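Local coordinates for protein Sqt1 (Chaetomium thermophilum, PDB 4ZOY) that probably acts as a dedicated chaperone in ribosome biogenesis, a WD40-repeat protein that captures a nascent ribosomal protein while it is still being translated, at residues I30-S36 / S91-F97; F83-H88 / M114-A118. One frame throughout, in Å; residues are numbered along the deposited sequence.

Contact 1. Residues I30-S36 / S91-F97; sequences IVATGGS and SINALTF
Leu95 pushes its CD1 methyl against the backbone of the facing strand, 3.4 Å from Gly34 N, where the missing side chain of Gly34 leaves a hollow. The leucine already points across, and with CG anti to the carbonyl carbon (chi1 -72°) its CD1 reaches the peptide between Thr33 and Gly34. Ile92 uses the same hollow from the other end, its CG2 lying 4.0 Å from Gly34 CA. Because Gly34 carries no side chain, both methyls can lie directly against its backbone, which is why glycine suits this place. Farther along, the small Ala32 leaves room for two larger neighbours: its CB lies 4.1 Å from Leu95 CD1 and just as far from CE2 of Phe97. The Phe97 ring sets its edge near Ala32 N, while its CZ meets Ile30 CG2 at 3.8 Å; the isoleucine lies roughly perpendicular to the phenylalanine, and the ring fills the wider gap at this end.

At the opposite end the backbones close in. Ile92 N donates to Gly35 O at 3.0 Å, from well above the carbonyl plane, and Gly35 CA returns a CA-H...O contact to Ile92 O. Next to this bond the small hydroxyls of Ser36 and Ser91 share a water.

The strands run nearly antiparallel, at 159°, yet belong to different four-stranded sheets, so this is the seam between adjacent blades of a WD40 beta-propeller, buried throughout. Strand 18-23 adds Ala22 beside Leu95 and Phe19 beside both serines. Strand 104-109, next to 92-97 in its blade, brings Leu105 against Ala32 and Phe97, and on the far side strand 142-147 of the following blade packs Phe145 on Ala94 and Thr96.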
# COMPACT_ATOMS: atom_id res chain seq x y z
N ILE A 30 -0.07 -14.67 -9.84
CA ILE A 30 -1.36 -14.80 -9.18
C ILE A 30 -1.71 -13.47 -8.53
O ILE A 30 -1.05 -13.03 -7.59
CB ILE A 30 -1.36 -15.93 -8.14
CG1 ILE A 30 -1.01 -17.26 -8.82
CG2 ILE A 30 -2.70 -16.00 -7.42
CD1 ILE A 30 -1.04 -18.44 -7.89
N VAL A 31 -2.74 -12.83 -9.06
CA VAL A 31 -3.14 -11.49 -8.65
C VAL A 31 -4.64 -11.44 -8.40
O VAL A 31 -5.41 -11.98 -9.19
CB VAL A 31 -2.75 -10.45 -9.71
CG1 VAL A 31 -3.27 -9.09 -9.36
CG2 VAL A 31 -1.23 -10.42 -9.89
N ALA A 32 -5.04 -10.82 -7.30
CA ALA A 32 -6.45 -10.61 -6.97
C ALA A 32 -6.82 -9.14 -7.14
O ALA A 32 -6.05 -8.25 -6.77
CB ALA A 32 -6.74 -11.07 -5.55
N THR A 33 -8.01 -8.89 -7.69
CA THR A 33 -8.48 -7.53 -7.89
C THR A 33 -9.88 -7.39 -7.30
O THR A 33 -10.62 -8.35 -7.25
CB THR A 33 -8.48 -7.13 -9.38
OG1 THR A 33 -9.31 -8.03 -10.13
CG2 THR A 33 -7.07 -7.19 -9.94
N GLY A 34 -10.22 -6.20 -6.84
CA GLY A 34 -11.47 -6.04 -6.12
C GLY A 34 -12.02 -4.63 -6.23
O GLY A 34 -11.28 -3.64 -6.24
N GLY A 35 -13.34 -4.51 -6.31
CA GLY A 35 -13.91 -3.19 -6.33
C GLY A 35 -15.42 -3.13 -6.24
O GLY A 35 -16.06 -3.96 -5.56
N SER A 36 -15.96 -2.14 -6.93
CA SER A 36 -17.38 -1.81 -6.90
C SER A 36 -18.07 -2.29 -8.16
O SER A 36 -17.50 -2.24 -9.24
CB SER A 36 -17.55 -0.30 -6.74
OG SER A 36 -18.90 0.09 -6.99
N SER A 91 -18.56 -2.22 -1.87
CA SER A 91 -17.29 -2.32 -2.61
C SER A 91 -16.18 -3.04 -1.87
O SER A 91 -15.99 -2.82 -0.68
CB SER A 91 -16.79 -0.92 -2.97
OG SER A 91 -17.80 -0.19 -3.64
N ILE A 92 -15.44 -3.88 -2.58
CA ILE A 92 -14.18 -4.38 -2.02
C ILE A 92 -13.16 -3.25 -2.07
O ILE A 92 -12.92 -2.67 -3.12
CB ILE A 92 -13.64 -5.61 -2.75
CG1 ILE A 92 -14.63 -6.78 -2.62
CG2 ILE A 92 -12.26 -5.98 -2.19
CD1 ILE A 92 -14.18 -8.08 -3.27
N ASN A 93 -12.55 -2.95 -0.92
CA ASN A 93 -11.67 -1.80 -0.78
C ASN A 93 -10.23 -2.19 -0.45
O ASN A 93 -9.31 -1.37 -0.55
CB ASN A 93 -12.22 -0.89 0.32
CG ASN A 93 -11.66 0.51 0.25
OD1 ASN A 93 -11.54 1.09 -0.82
ND2 ASN A 93 -11.30 1.06 1.40
N ALA A 94 -10.05 -3.45 -0.05
CA ALA A 94 -8.75 -3.94 0.38
C ALA A 94 -8.63 -5.42 0.05
O ALA A 94 -9.61 -6.17 0.17
CB ALA A 94 -8.57 -3.71 1.88
N LEU A 95 -7.44 -5.83 -0.38
CA LEU A 95 -7.09 -7.23 -0.63
C LEU A 95 -5.69 -7.50 -0.17
O LEU A 95 -4.80 -6.66 -0.34
CB LEU A 95 -7.16 -7.56 -2.12
CG LEU A 95 -8.55 -7.66 -2.72
CD1 LEU A 95 -8.42 -7.54 -4.23
CD2 LEU A 95 -9.20 -8.99 -2.34
N THR A 96 -5.46 -8.68 0.38
CA THR A 96 -4.09 -9.09 0.61
C THR A 96 -3.94 -10.61 0.60
O THR A 96 -4.83 -11.34 1.03
CB THR A 96 -3.55 -8.51 1.94
OG1 THR A 96 -2.13 -8.68 2.00
CG2 THR A 96 -4.19 -9.19 3.10
N PHE A 97 -2.82 -11.06 0.05
CA PHE A 97 -2.33 -12.41 0.30
C PHE A 97 -1.49 -12.33 1.55
O PHE A 97 -0.74 -11.37 1.73
CB PHE A 97 -1.50 -12.94 -0.87
CG PHE A 97 -2.30 -13.31 -2.08
CD1 PHE A 97 -2.88 -14.56 -2.20
CD2 PHE A 97 -2.47 -12.41 -3.12
CE1 PHE A 97 -3.62 -14.91 -3.32
CE2 PHE A 97 -3.21 -12.75 -4.25
CZ PHE A 97 -3.78 -14.00 -4.35
O HOH W 1 -20.32 -1.02 -4.64

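Contact 2. Residues F83-H88 / M114-A118; sequences FEIDGH and MRVYA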
# COMPACT_ATOMS: atom_id res chain seq x y z
N PHE A 83 -10.83 -17.48 -10.19
CA PHE A 83 -11.66 -17.50 -8.99
C PHE A 83 -12.46 -16.22 -8.90
O PHE A 83 -12.02 -15.17 -9.37
CB PHE A 83 -10.81 -17.69 -7.73
CG PHE A 83 -11.63 -17.95 -6.49
CD1 PHE A 83 -12.33 -19.14 -6.34
CD2 PHE A 83 -11.68 -17.01 -5.46
CE1 PHE A 83 -13.07 -19.39 -5.20
CE2 PHE A 83 -12.42 -17.26 -4.32
CZ PHE A 83 -13.12 -18.45 -4.19
N GLU A 84 -13.64 -16.30 -8.29
CA GLU A 84 -14.48 -15.14 -8.08
C GLU A 84 -14.71 -14.93 -6.59
O GLU A 84 -15.00 -15.87 -5.85
CB GLU A 84 -15.82 -15.29 -8.80
CG GLU A 84 -15.70 -15.32 -10.31
CD GLU A 84 -17.04 -15.23 -11.02
OE1 GLU A 84 -17.99 -14.69 -10.42
OE2 GLU A 84 -17.12 -15.69 -12.17
N ILE A 85 -14.58 -13.68 -6.15
CA ILE A 85 -14.79 -13.34 -4.76
C ILE A 85 -16.17 -12.72 -4.58
O ILE A 85 -16.39 -11.57 -4.94
CB ILE A 85 -13.71 -12.37 -4.23
CG1 ILE A 85 -12.32 -12.97 -4.43
CG2 ILE A 85 -13.97 -12.04 -2.77
CD1 ILE A 85 -11.19 -11.97 -4.19
N ASP A 86 -17.09 -13.50 -4.01
CA ASP A 86 -18.45 -13.05 -3.76
C ASP A 86 -18.73 -12.92 -2.27
O ASP A 86 -18.01 -13.48 -1.45
CB ASP A 86 -19.46 -14.01 -4.39
CG ASP A 86 -19.35 -14.08 -5.90
OD1 ASP A 86 -19.29 -13.01 -6.54
OD2 ASP A 86 -19.32 -15.20 -6.45
N GLY A 87 -19.78 -12.19 -1.92
CA GLY A 87 -20.18 -12.07 -0.53
C GLY A 87 -20.11 -10.67 0.04
O GLY A 87 -20.64 -10.41 1.12
N HIS A 88 -19.44 -9.76 -0.66
CA HIS A 88 -19.40 -8.38 -0.21
C HIS A 88 -20.61 -7.62 -0.73
O HIS A 88 -20.90 -7.65 -1.93
CB HIS A 88 -18.10 -7.70 -0.63
CG HIS A 88 -16.90 -8.18 0.11
ND1 HIS A 88 -16.55 -7.69 1.36
CD2 HIS A 88 -15.95 -9.09 -0.20
CE1 HIS A 88 -15.46 -8.29 1.77
NE2 HIS A 88 -15.07 -9.14 0.85
N MET A 114 -14.62 -8.80 6.43
CA MET A 114 -13.33 -9.38 6.11
C MET A 114 -13.54 -10.85 5.78
O MET A 114 -13.90 -11.65 6.64
CB MET A 114 -12.35 -9.22 7.28
CG MET A 114 -10.97 -9.76 6.97
SD MET A 114 -9.77 -9.67 8.33
CE MET A 114 -10.42 -10.92 9.44
N ARG A 115 -13.34 -11.21 4.51
CA ARG A 115 -13.55 -12.60 4.09
C ARG A 115 -12.21 -13.28 3.89
O ARG A 115 -11.33 -12.76 3.20
CB ARG A 115 -14.39 -12.66 2.82
CG ARG A 115 -15.80 -12.15 3.06
CD ARG A 115 -16.67 -12.17 1.82
NE ARG A 115 -16.83 -13.50 1.24
CZ ARG A 115 -17.74 -14.39 1.63
NH1 ARG A 115 -18.58 -14.09 2.62
NH2 ARG A 115 -17.81 -15.57 1.04
N VAL A 116 -12.08 -14.45 4.51
CA VAL A 116 -10.83 -15.19 4.50
C VAL A 116 -10.92 -16.47 3.66
O VAL A 116 -11.79 -17.32 3.89
CB VAL A 116 -10.41 -15.57 5.94
CG1 VAL A 116 -9.15 -16.42 5.93
CG2 VAL A 116 -10.24 -14.32 6.80
N TYR A 117 -10.02 -16.58 2.69
CA TYR A 117 -9.96 -17.72 1.79
C TYR A 117 -8.64 -18.45 1.93
O TYR A 117 -7.58 -17.82 1.91
CB TYR A 117 -10.13 -17.29 0.33
CG TYR A 117 -11.45 -16.61 0.02
CD1 TYR A 117 -11.64 -15.25 0.27
CD2 TYR A 117 -12.50 -17.32 -0.55
CE1 TYR A 117 -12.84 -14.63 -0.01
CE2 TYR A 117 -13.70 -16.71 -0.83
CZ TYR A 117 -13.87 -15.37 -0.56
OH TYR A 117 -15.07 -14.76 -0.85
N ALA A 118 -8.69 -19.77 2.07
CA ALA A 118 -7.48 -20.57 2.04
C ALA A 118 -7.01 -20.71 0.59
O ALA A 118 -7.82 -20.90 -0.31
CB ALA A 118 -7.71 -21.94 2.67
O HOH W 2 -16.37 -16.03 -2.88
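Tyr117 offers its ring face to the edge of Phe83 in an offset edge-to-face pair, the centroids 5.5 Å apart and the planes at 77°. This is packing between blades of the WD40 propeller: strand 83-85 is the outer strand of one blade, strand 114-120 lies in the next, and Phe83 can turn its edge to the Tyr117 ring while Tyr117 still presents its hydroxyl. The CG2 methyl of beta-branched Ile85 lies 4.0 Å from Tyr117 CE1.

Farther along the same segment, His88 receives Arg115 CD over one ring face, a CH-pi contact, the arginine chain running antiparallel to the histidine side chain. The imidazole is fixed at both nitrogens, by Ser107 and Asp111, as in the hydrogen-bond network of many WD repeats. Gly87 has positive phi (117°), which favours glycine, and its CA lies over a face of the Arg115 guanidinium. The long Arg115 passes His88 and Gly87, bends at chi3 (59°) and gives NH1 to a salt bridge with Glu135 of its own blade. Water 2 joins the blades, taking the N-H of Asp86 and lying 2.7 Å from Tyr117 OH. That same hydroxyl accepts Arg115 NE at 3.0 Å, almost exactly in the guanidinium plane.

The two contacts lie on the same side of the chain's centre, their own centres 9 Å apart, and join the same pair of adjacent blades. Contact 1 is nearer the middle of the propeller, contact 2 farther out. Along the chain their segments alternate: 30-36, 83-88, 91-97, 114-118. Strands 30-36 and 83-85 belong to one blade, 92-97 and 114-120 to the next, and the chain passes directly from strand 83-85 of one to strand 92-97 of the other. The contacts also touch directly, Ile85 CG2 meeting Ile92 CD1 at 4.0 Å. The packing thus continues outward from contact 1 into contact 2, joining the two blades at two depths.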